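Local coordinates for protein NRPS (Penicillium fellutanum, PDB 6NKI) that forms part of a nonribosomal peptide synthetase and holds NADPH in a Rossmann-type domain of the male sterility protein family, at residues A[40-45]-A[78-83]; A[65-70]-A[74-79]; A[325-328]-A[333-336]. All blocks are in the same frame, centred on the assembly; numbering follows the deposited sequence.

The three contacts illustrate how a chain can turn back on a helix it has just left, or lean against an earlier one. Contacts 1 and 2 share Asn-78 and Asp-79 and form one neighbourhood, with centres about 10 Å apart. They meet where Arg-81 CG packs 3.8 Å from Trp-76 CZ2, and where Leu-42 approaches Trp-75. Contact 2 also reaches NADPH, because Arg-65 on its helix makes weak hydrogen bonds to the phosphate on the adenosine ribose. Contact 3 lies well apart, later in the chain, with its centre about 34 Å from that of contact 2 and about 40 Å from that of contact 1. It touches neither of them.

Contact 1: residues A[40-45]-A[78-83]; sequences QLLVDN and NDYRRL
Apolar packing carries this contact, and Leu-42 is at its heart. Its CD2 methyl lies 3.3 Å from CD1 of Tyr-80, while its CB lies 3.6 Å from the same ring carbon, CD1. The two side chains cross obliquely. With CG of Tyr-80 set beside its backbone N (chi1 -73°), the phenol extends toward the end of the helix, and its far end reaches Val-43: the hydroxyl OH is 3.3 Å from the methyl CG1, a van der Waals touch. Leu-83 adds a looser apolar touch, its CB 4.5 Å from CG of Leu-42.

In fold terms, the contact joins two successive units of a Rossmann-type sheet. Helix 32-43 follows strand 22-27, and the 3-10 segment 78-83 leads directly into strand 84-88 at the outer margin of the parallel sheet, where Leu-83 already pairs through its backbone with Val-50.

No hydrogen bond spans the two segments. Within 78-83, Arg-81 N bonds to Asn-78 O at 3.0 Å. Asp-79 OD1 and Arg-82 NE form only a long, weak ion pair, with no N-H aimed at the oxygen. Just past the helix end, OD2 of Asp-44 accepts a bond from Asp-46 N.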
loop_
_atom_site.group_PDB
_atom_site.type_symbol
_atom_site.label_atom_id
_atom_site.label_comp_id
_atom_site.label_asym_id
_atom_site.label_seq_id
_atom_site.Cartn_x
_atom_site.Cartn_y
_atom_site.Cartn_z
ATOM N N GLN A 40 1.799 -16.037 0.999
ATOM C CA GLN A 40 2.016 -15.464 -0.319
ATOM C C GLN A 40 2.888 -16.350 -1.200
ATOM O O GLN A 40 2.764 -16.299 -2.426
ATOM C CB GLN A 40 2.596 -14.058 -0.202
ATOM C CG GLN A 40 1.646 -13.055 0.413
ATOM C CD GLN A 40 2.264 -11.683 0.537
ATOM O OE1 GLN A 40 3.378 -11.450 0.074
ATOM N NE2 GLN A 40 1.567 -10.782 1.216
ATOM N N LEU A 41 3.782 -17.154 -0.621
ATOM C CA LEU A 41 4.484 -18.151 -1.439
ATOM C C LEU A 41 3.499 -19.136 -2.055
ATOM O O LEU A 41 3.429 -19.277 -3.275
ATOM C CB LEU A 41 5.529 -18.897 -0.610
ATOM C CG LEU A 41 6.702 -18.030 -0.193
ATOM C CD1 LEU A 41 7.529 -18.767 0.824
ATOM C CD2 LEU A 41 7.530 -17.645 -1.403
ATOM N N LEU A 42 2.682 -19.772 -1.218
ATOM C CA LEU A 42 1.698 -20.744 -1.676
ATOM C C LEU A 42 0.783 -20.197 -2.781
ATOM O O LEU A 42 0.249 -20.984 -3.572
ATOM C CB LEU A 42 0.873 -21.221 -0.475
ATOM C CG LEU A 42 1.442 -22.342 0.411
ATOM C CD1 LEU A 42 2.710 -21.944 1.105
ATOM C CD2 LEU A 42 0.446 -22.736 1.467
ATOM N N VAL A 43 0.582 -18.878 -2.878
ATOM C CA VAL A 43 -0.293 -18.432 -3.963
ATOM C C VAL A 43 0.492 -18.191 -5.254
ATOM O O VAL A 43 -0.061 -18.349 -6.349
ATOM C CB VAL A 43 -1.137 -17.194 -3.569
ATOM C CG1 VAL A 43 -1.992 -17.499 -2.332
ATOM C CG2 VAL A 43 -0.285 -15.910 -3.391
ATOM N N ASP A 44 1.771 -17.824 -5.168
ATOM C CA ASP A 44 2.577 -17.694 -6.375
ATOM C C ASP A 44 2.600 -19.017 -7.135
ATOM O O ASP A 44 2.586 -20.099 -6.543
ATOM C CB ASP A 44 4.011 -17.268 -6.045
ATOM C CG ASP A 44 4.862 -17.036 -7.304
ATOM O OD1 ASP A 44 4.765 -15.943 -7.901
ATOM O OD2 ASP A 44 5.597 -17.957 -7.729
ATOM N N ASN A 45 2.644 -18.924 -8.468
ATOM C CA ASN A 45 2.564 -20.124 -9.295
ATOM C C ASN A 45 3.902 -20.837 -9.449
ATOM O O ASN A 45 3.918 -22.057 -9.652
ATOM C CB ASN A 45 2.002 -19.783 -10.679
ATOM C CG ASN A 45 0.487 -19.662 -10.688
ATOM O OD1 ASN A 45 -0.215 -20.504 -10.127
ATOM N ND2 ASN A 45 -0.023 -18.613 -11.333
ATOM N N ASN A 78 -7.601 -25.654 3.452
ATOM C CA ASN A 78 -7.047 -27.002 3.544
ATOM C C ASN A 78 -6.396 -27.436 2.237
ATOM O O ASN A 78 -5.511 -28.295 2.255
ATOM C CB ASN A 78 -8.110 -28.027 3.982
ATOM C CG ASN A 78 -9.199 -28.266 2.931
ATOM O OD1 ASN A 78 -9.177 -27.697 1.839
ATOM N ND2 ASN A 78 -10.146 -29.143 3.258
ATOM N N ASP A 79 -6.810 -26.855 1.109
ATOM C CA ASP A 79 -6.158 -27.102 -0.173
ATOM C C ASP A 79 -4.654 -26.897 -0.109
ATOM O O ASP A 79 -3.925 -27.449 -0.941
ATOM C CB ASP A 79 -6.780 -26.189 -1.239
ATOM C CG ASP A 79 -6.103 -26.316 -2.587
ATOM O OD1 ASP A 79 -6.203 -27.401 -3.203
ATOM O OD2 ASP A 79 -5.484 -25.325 -3.040
ATOM N N TYR A 80 -4.181 -26.116 0.856
ATOM C CA TYR A 80 -2.783 -25.747 0.918
ATOM C C TYR A 80 -1.920 -26.792 1.602
ATOM O O TYR A 80 -0.697 -26.624 1.636
ATOM C CB TYR A 80 -2.612 -24.407 1.641
ATOM C CG TYR A 80 -3.048 -23.182 0.859
ATOM C CD1 TYR A 80 -2.373 -22.801 -0.294
ATOM C CD2 TYR A 80 -4.060 -22.348 1.325
ATOM C CE1 TYR A 80 -2.736 -21.671 -1.005
ATOM C CE2 TYR A 80 -4.422 -21.201 0.626
ATOM C CZ TYR A 80 -3.754 -20.875 -0.538
ATOM O OH TYR A 80 -4.078 -19.751 -1.250
ATOM N N ARG A 81 -2.512 -27.845 2.171
ATOM C CA ARG A 81 -1.686 -28.908 2.723
ATOM C C ARG A 81 -0.787 -29.522 1.655
ATOM O O ARG A 81 0.360 -29.877 1.945
ATOM C CB ARG A 81 -2.552 -29.992 3.369
ATOM C CG ARG A 81 -3.233 -29.587 4.667
ATOM C CD ARG A 81 -3.908 -30.795 5.346
ATOM N NE ARG A 81 -4.513 -30.450 6.638
ATOM C CZ ARG A 81 -5.802 -30.168 6.817
ATOM N NH1 ARG A 81 -6.642 -30.219 5.792
ATOM N NH2 ARG A 81 -6.252 -29.856 8.025
ATOM N N ARG A 82 -1.274 -29.629 0.410
ATOM C CA ARG A 82 -0.559 -30.413 -0.598
ATOM C C ARG A 82 0.718 -29.744 -1.093
ATOM O O ARG A 82 1.452 -30.356 -1.878
ATOM C CB ARG A 82 -1.460 -30.704 -1.798
ATOM C CG ARG A 82 -1.752 -29.486 -2.656
ATOM C CD ARG A 82 -2.617 -29.883 -3.824
ATOM N NE ARG A 82 -3.971 -30.197 -3.398
ATOM C CZ ARG A 82 -4.808 -30.949 -4.097
ATOM N NH1 ARG A 82 -4.410 -31.506 -5.227
ATOM N NH2 ARG A 82 -6.028 -31.183 -3.646
ATOM N N LEU A 83 0.994 -28.511 -0.665
ATOM C CA LEU A 83 2.192 -27.775 -1.053
ATOM C C LEU A 83 3.210 -27.655 0.071
ATOM O O LEU A 83 4.289 -27.082 -0.132
ATOM C CB LEU A 83 1.819 -26.365 -1.541
ATOM C CG LEU A 83 1.605 -26.077 -3.023
ATOM C CD1 LEU A 83 2.927 -26.229 -3.708
ATOM C CD2 LEU A 83 0.567 -26.988 -3.658
#

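Contact 2: residues A[65-70]-A[74-79]; sequences RIIQAA and RWWRND. With NDP (NADPH dihydro-nicotinamide-adenine-dinucleotide phosphate), chain B.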
loop_
_atom_site.group_PDB
_atom_site.type_symbol
_atom_site.label_atom_id
_atom_site.label_comp_id
_atom_site.label_asym_id
_atom_site.label_seq_id
_atom_site.Cartn_x
_atom_site.Cartn_y
_atom_site.Cartn_z
ATOM N N ARG A 65 0.553 -26.372 14.381
ATOM C CA ARG A 65 0.898 -25.034 14.848
ATOM C C ARG A 65 0.966 -24.023 13.710
ATOM O O ARG A 65 0.797 -22.819 13.942
ATOM C CB ARG A 65 2.234 -25.051 15.589
ATOM C CG ARG A 65 2.228 -25.712 16.954
ATOM C CD ARG A 65 3.637 -25.643 17.509
ATOM N NE ARG A 65 4.065 -24.255 17.690
ATOM C CZ ARG A 65 3.990 -23.585 18.835
ATOM N NH1 ARG A 65 3.539 -24.185 19.933
ATOM N NH2 ARG A 65 4.400 -22.325 18.893
ATOM N N ILE A 66 1.252 -24.475 12.490
ATOM C CA ILE A 66 1.278 -23.554 11.362
ATOM C C ILE A 66 -0.079 -23.450 10.676
ATOM O O ILE A 66 -0.329 -22.461 9.971
ATOM C CB ILE A 66 2.394 -23.921 10.362
ATOM C CG1 ILE A 66 2.238 -25.348 9.865
ATOM C CG2 ILE A 66 3.768 -23.704 10.981
ATOM C CD1 ILE A 66 3.301 -25.765 8.923
ATOM N N ILE A 67 -0.973 -24.413 10.899
ATOM C CA ILE A 67 -2.371 -24.165 10.584
ATOM C C ILE A 67 -2.926 -23.087 11.510
ATOM O O ILE A 67 -3.588 -22.145 11.060
ATOM C CB ILE A 67 -3.203 -25.457 10.676
ATOM C CG1 ILE A 67 -2.527 -26.588 9.932
ATOM C CG2 ILE A 67 -4.541 -25.267 9.991
ATOM C CD1 ILE A 67 -2.236 -26.256 8.569
ATOM N N GLN A 68 -2.659 -23.205 12.825
ATOM C CA GLN A 68 -3.297 -22.283 13.763
ATOM C C GLN A 68 -2.794 -20.869 13.569
ATOM O O GLN A 68 -3.523 -19.913 13.856
ATOM C CB GLN A 68 -3.060 -22.659 15.221
ATOM C CG GLN A 68 -1.775 -22.077 15.818
ATOM C CD GLN A 68 -1.648 -22.300 17.316
ATOM O OE1 GLN A 68 -2.490 -22.953 17.932
ATOM N NE2 GLN A 68 -0.618 -21.706 17.918
ATOM N N ALA A 69 -1.552 -20.714 13.103
ATOM C CA ALA A 69 -1.069 -19.384 12.767
ATOM C C ALA A 69 -1.734 -18.863 11.503
ATOM O O ALA A 69 -1.842 -17.645 11.331
ATOM C CB ALA A 69 0.459 -19.390 12.621
ATOM N N ALA A 70 -2.193 -19.771 10.641
ATOM C CA ALA A 70 -2.805 -19.447 9.367
ATOM C C ALA A 70 -4.317 -19.391 9.446
ATOM O O ALA A 70 -4.959 -18.889 8.517
ATOM C CB ALA A 70 -2.397 -20.484 8.327
ATOM N N ARG A 74 -6.298 -15.815 9.172
ATOM C CA ARG A 74 -7.475 -15.955 8.310
ATOM C C ARG A 74 -7.091 -16.024 6.833
ATOM O O ARG A 74 -7.769 -15.461 5.970
ATOM C CB ARG A 74 -8.468 -14.816 8.556
ATOM C CG ARG A 74 -9.038 -14.785 9.957
ATOM C CD ARG A 74 -9.845 -13.524 10.119
ATOM N NE ARG A 74 -10.336 -13.333 11.477
ATOM C CZ ARG A 74 -10.980 -12.242 11.875
ATOM N NH1 ARG A 74 -11.401 -12.127 13.128
ATOM N NH2 ARG A 74 -11.194 -11.259 11.009
ATOM N N TRP A 75 -5.992 -16.717 6.536
ATOM C CA TRP A 75 -5.658 -17.036 5.161
ATOM C C TRP A 75 -5.753 -18.525 4.857
ATOM O O TRP A 75 -5.686 -18.916 3.680
ATOM C CB TRP A 75 -4.266 -16.500 4.799
ATOM C CG TRP A 75 -3.041 -17.049 5.545
ATOM C CD1 TRP A 75 -2.395 -16.477 6.616
ATOM C CD2 TRP A 75 -2.293 -18.235 5.221
ATOM N NE1 TRP A 75 -1.312 -17.243 6.976
ATOM C CE2 TRP A 75 -1.225 -18.322 6.133
ATOM C CE3 TRP A 75 -2.432 -19.231 4.256
ATOM C CZ2 TRP A 75 -0.296 -19.371 6.098
ATOM C CZ3 TRP A 75 -1.511 -20.280 4.230
ATOM C CH2 TRP A 75 -0.466 -20.340 5.144
ATOM N N TRP A 76 -5.966 -19.358 5.873
ATOM C CA TRP A 76 -5.766 -20.791 5.722
ATOM C C TRP A 76 -6.895 -21.442 4.931
ATOM O O TRP A 76 -8.070 -21.141 5.133
ATOM C CB TRP A 76 -5.616 -21.488 7.084
ATOM C CG TRP A 76 -5.467 -22.947 6.873
ATOM C CD1 TRP A 76 -6.425 -23.897 7.061
ATOM C CD2 TRP A 76 -4.327 -23.626 6.329
ATOM N NE1 TRP A 76 -5.939 -25.136 6.703
ATOM C CE2 TRP A 76 -4.654 -24.994 6.249
ATOM C CE3 TRP A 76 -3.054 -23.213 5.913
ATOM C CZ2 TRP A 76 -3.757 -25.955 5.754
ATOM C CZ3 TRP A 76 -2.157 -24.173 5.430
ATOM C CH2 TRP A 76 -2.518 -25.524 5.354
ATOM N N ARG A 77 -6.509 -22.338 4.022
ATOM C CA ARG A 77 -7.392 -23.219 3.266
ATOM C C ARG A 77 -6.775 -24.612 3.270
ATOM O O ARG A 77 -5.558 -24.740 3.090
ATOM C CB ARG A 77 -7.547 -22.732 1.821
ATOM C CG ARG A 77 -8.276 -21.411 1.607
ATOM C CD ARG A 77 -8.274 -21.090 0.106
ATOM N NE ARG A 77 -8.985 -19.839 -0.164
ATOM C CZ ARG A 77 -8.446 -18.628 -0.054
ATOM N NH1 ARG A 77 -7.193 -18.436 0.361
ATOM N NH2 ARG A 77 -9.188 -17.572 -0.348
ATOM N N ASN A 78 -7.601 -25.654 3.452
ATOM C CA ASN A 78 -7.047 -27.002 3.544
ATOM C C ASN A 78 -6.396 -27.436 2.237
ATOM O O ASN A 78 -5.511 -28.295 2.255
ATOM C CB ASN A 78 -8.110 -28.027 3.982
ATOM C CG ASN A 78 -9.199 -28.266 2.931
ATOM O OD1 ASN A 78 -9.177 -27.697 1.839
ATOM N ND2 ASN A 78 -10.146 -29.143 3.258
ATOM N N ASP A 79 -6.810 -26.855 1.109
ATOM C CA ASP A 79 -6.158 -27.102 -0.173
ATOM C C ASP A 79 -4.654 -26.897 -0.109
ATOM O O ASP A 79 -3.925 -27.449 -0.941
ATOM C CB ASP A 79 -6.780 -26.189 -1.239
ATOM C CG ASP A 79 -6.103 -26.316 -2.587
ATOM O OD1 ASP A 79 -6.203 -27.401 -3.203
ATOM O OD2 ASP A 79 -5.484 -25.325 -3.040
HETATM P PA NDP B . 7.244 -14.952 17.849
HETATM O O1A NDP B . 8.232 -14.232 18.721
HETATM O O2A NDP B . 6.572 -16.196 18.369
HETATM O O5B NDP B . 7.819 -15.234 16.290
HETATM C C5B NDP B . 9.113 -15.715 16.381
HETATM C C4B NDP B . 9.259 -16.944 15.480
HETATM O O4B NDP B . 10.521 -17.587 15.808
HETATM C C3B NDP B . 8.108 -17.912 15.700
HETATM O O3B NDP B . 7.796 -18.512 14.488
HETATM C C2B NDP B . 8.700 -19.022 16.641
HETATM O O2B NDP B . 8.179 -20.265 16.455
HETATM C C1B NDP B . 10.233 -18.954 16.168
HETATM N N9A NDP B . 11.190 -19.398 17.245
HETATM C C8A NDP B . 11.453 -18.807 18.503
HETATM N N7A NDP B . 12.385 -19.479 19.227
HETATM C C5A NDP B . 12.741 -20.563 18.394
HETATM C C6A NDP B . 13.652 -21.630 18.556
HETATM N N6A NDP B . 14.403 -21.757 19.705
HETATM N N1A NDP B . 13.818 -22.577 17.584
HETATM C C2A NDP B . 13.043 -22.406 16.468
HETATM N N3A NDP B . 12.153 -21.462 16.161
HETATM C C4A NDP B . 12.008 -20.525 17.162
HETATM O O3 NDP B . 6.006 -13.845 17.588
HETATM P PN NDP B . 6.589 -12.351 17.386
HETATM O O1N NDP B . 5.504 -11.459 16.920
HETATM O O2N NDP B . 7.484 -11.945 18.538
HETATM O O5D NDP B . 7.779 -12.254 15.973
HETATM C C5D NDP B . 7.234 -12.684 14.722
HETATM C C4D NDP B . 7.738 -11.782 13.492
HETATM O O4D NDP B . 7.255 -10.436 13.611
HETATM C C3D NDP B . 9.291 -11.684 13.424
HETATM O O3D NDP B . 9.729 -12.200 12.181
HETATM C C2D NDP B . 9.659 -10.178 13.538
HETATM O O2D NDP B . 10.512 -9.725 12.502
HETATM C C1D NDP B . 8.335 -9.486 13.347
HETATM N N1N NDP B . 8.053 -8.331 14.326
HETATM C C2N NDP B . 6.729 -8.114 14.567
HETATM C C3N NDP B . 6.291 -7.178 15.421
HETATM C C7N NDP B . 4.848 -7.114 15.415
HETATM O O7N NDP B . 4.080 -8.071 15.384
HETATM N N7N NDP B . 4.354 -5.855 15.301
HETATM C C4N NDP B . 7.228 -6.278 16.240
HETATM C C5N NDP B . 8.658 -6.460 15.816
HETATM C C6N NDP B . 9.029 -7.424 14.921
HETATM P P2B NDP B . 6.930 -20.780 17.753
HETATM O O1X NDP B . 6.473 -22.071 17.147
HETATM O O2X NDP B . 7.769 -20.866 19.033
HETATM O O3X NDP B . 6.024 -19.598 17.613
#
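A Schellman motif closes helix 59-72, and the chain beyond it folds two tryptophans back onto Ala-70 and Ile-67. Arg-74 takes a positive phi (61°), turning the backbone so that Ala-70 O receives Trp-75 N at 3.1 Å and, more weakly, Trp-76 N at 2.9 Å. One carbonyl thus serves two consecutive amides after the reversal.

The rings then take up the apolar side of the same helix turn. Trp-75, with CG between its backbone N and carbonyl carbon (chi1 63°), lays one indole face on the Ala-70 methyl: CB stands 3.5 Å from the centroid of the six-membered ring, a CH-pi contact. Trp-76 does likewise with Ile-67, whose CD1 lies 3.4 Å from its six-membered ring centroid, while CG2 lies nearer the pyrrole part. CH2 of Trp-75 meets the edge of the Trp-76 ring in its plane.

Nearer the start of this helix segment, Arg-65 bends at chi3 and binds NADPH. Its NH2 and NE both reach O1X of the ribose phosphate through weak bonds, NH2 at 2.7 Å, and O3X lies at the guanidinium edge; Arg-65 belongs to the ligand pocket.

In the beta-alpha-beta crossover from strand 47-54 to strand 84-88, Ile-66 packs on Ile-84 and Val-86, while Trp-75 bonds through NE1 to Thr-35 and stacks on His-39 of helix 32-43.

Contact 3: residues A[325-328]-A[333-336]; sequences AIML and DLIP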
loop_
_atom_site.group_PDB
_atom_site.type_symbol
_atom_site.label_atom_id
_atom_site.label_comp_id
_atom_site.label_asym_id
_atom_site.label_seq_id
_atom_site.Cartn_x
_atom_site.Cartn_y
_atom_site.Cartn_z
ATOM N N ALA A 325 -5.354 8.058 15.415
ATOM C CA ALA A 325 -5.949 6.942 14.699
ATOM C C ALA A 325 -6.432 5.867 15.660
ATOM O O ALA A 325 -7.518 5.308 15.473
ATOM C CB ALA A 325 -4.941 6.381 13.701
ATOM N N ILE A 326 -5.620 5.555 16.680
ATOM C CA ILE A 326 -6.077 4.734 17.805
ATOM C C ILE A 326 -7.422 5.252 18.326
ATOM O O ILE A 326 -8.427 4.528 18.361
ATOM C CB ILE A 326 -5.008 4.718 18.923
ATOM C CG1 ILE A 326 -3.691 4.000 18.502
ATOM C CG2 ILE A 326 -5.605 4.214 20.245
ATOM C CD1 ILE A 326 -3.802 2.460 18.238
ATOM N N MET A 327 -7.463 6.526 18.715
ATOM C CA MET A 327 -8.690 7.045 19.316
ATOM C C MET A 327 -9.848 7.040 18.327
ATOM O O MET A 327 -10.995 6.801 18.722
ATOM C CB MET A 327 -8.470 8.461 19.855
ATOM C CG MET A 327 -7.496 8.595 21.037
ATOM S SD MET A 327 -7.348 10.313 21.528
ATOM C CE MET A 327 -6.382 10.998 20.200
ATOM N N LEU A 328 -9.566 7.284 17.045
ATOM C CA LEU A 328 -10.606 7.208 16.027
ATOM C C LEU A 328 -11.205 5.809 15.938
ATOM O O LEU A 328 -12.418 5.655 15.757
ATOM C CB LEU A 328 -10.035 7.630 14.676
ATOM C CG LEU A 328 -11.005 7.951 13.529
ATOM C CD1 LEU A 328 -10.364 8.994 12.633
ATOM C CD2 LEU A 328 -11.420 6.719 12.709
ATOM N N ASP A 333 -11.994 9.298 23.294
ATOM C CA ASP A 333 -10.785 10.081 23.487
ATOM C C ASP A 333 -10.004 9.604 24.701
ATOM O O ASP A 333 -10.569 9.098 25.677
ATOM C CB ASP A 333 -11.111 11.569 23.598
ATOM C CG ASP A 333 -11.556 12.150 22.271
ATOM O OD1 ASP A 333 -11.153 11.592 21.214
ATOM O OD2 ASP A 333 -12.296 13.163 22.278
ATOM N N LEU A 334 -8.683 9.751 24.603
ATOM C CA LEU A 334 -7.718 9.305 25.639
ATOM C C LEU A 334 -7.068 10.537 26.256
ATOM O O LEU A 334 -6.732 11.461 25.510
ATOM C CB LEU A 334 -6.633 8.454 24.975
ATOM C CG LEU A 334 -7.018 7.034 24.580
ATOM C CD1 LEU A 334 -5.778 6.168 24.505
ATOM C CD2 LEU A 334 -8.003 6.444 25.566
ATOM N N ILE A 335 -6.866 10.524 27.570
ATOM C CA ILE A 335 -6.236 11.712 28.200
ATOM C C ILE A 335 -4.811 11.802 27.681
ATOM O O ILE A 335 -4.087 10.828 27.827
ATOM C CB ILE A 335 -6.234 11.549 29.726
ATOM C CG1 ILE A 335 -7.627 11.209 30.252
ATOM C CG2 ILE A 335 -5.660 12.789 30.380
ATOM C CD1 ILE A 335 -7.618 10.522 31.595
ATOM N N PRO A 336 -4.365 12.953 27.152
ATOM C CA PRO A 336 -2.999 13.083 26.690
ATOM C C PRO A 336 -2.094 13.391 27.883
ATOM O O PRO A 336 -1.837 14.535 28.145
ATOM C CB PRO A 336 -3.054 14.324 25.798
ATOM C CG PRO A 336 -4.176 15.132 26.376
ATOM C CD PRO A 336 -5.186 14.107 26.837
#
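The carboxylate of Asp-333 is the flat side-chain group that touches across this contact, and it does so through a single oxygen: OD1 stands 4.0 Å from SD of Met-327. The CB of Asp-333 points away from the helix, yet the carboxylate turns back to the sulfur, so the thioether has the aspartate on one flank and the next residue's backbone close by.

That backbone supplies the polar link. Leu-334 N is 3.4 Å from SD of Met-327, a weak N-H...S hydrogen bond with an angle of 157° at the hydrogen. The methionine chain runs out from the helix with CG beside its backbone N and then bends at chi3 (-73°). The terminal methyl CE therefore turns away from the amide, and Leu-334 N lies roughly opposite it across the sulfur. Thioethers are poor acceptors, in keeping with the weakness of this bond.

The topology here is a helix followed by a short strand. Helix 319-330 ends, the chain reverses within a few residues, and strand 335-337 sets out alongside strand 261-263 in a two-stranded parallel sheet. Ile-335 makes backbone bonds in that pairing, with Cys-260 and Tyr-262, so contact 3 ties the helix to the approach to the strand.

Apolar packing completes the junction. CG of Leu-334 meets CG of Met-327 at 3.9 Å, and CB of Leu-334 is about equally distant from that carbon and the sulfur. Leu-334 is buried and also rests on Tyr-262, placing it between the helix and strand 261-263. On other sides of helix 319-330, Ile-326 packs on Trp-250 and Val-253 of helix 248-259, and Leu-328 touches Val-400 of helix 389-410 and, across the subunit interface, His-289 of the second subunit.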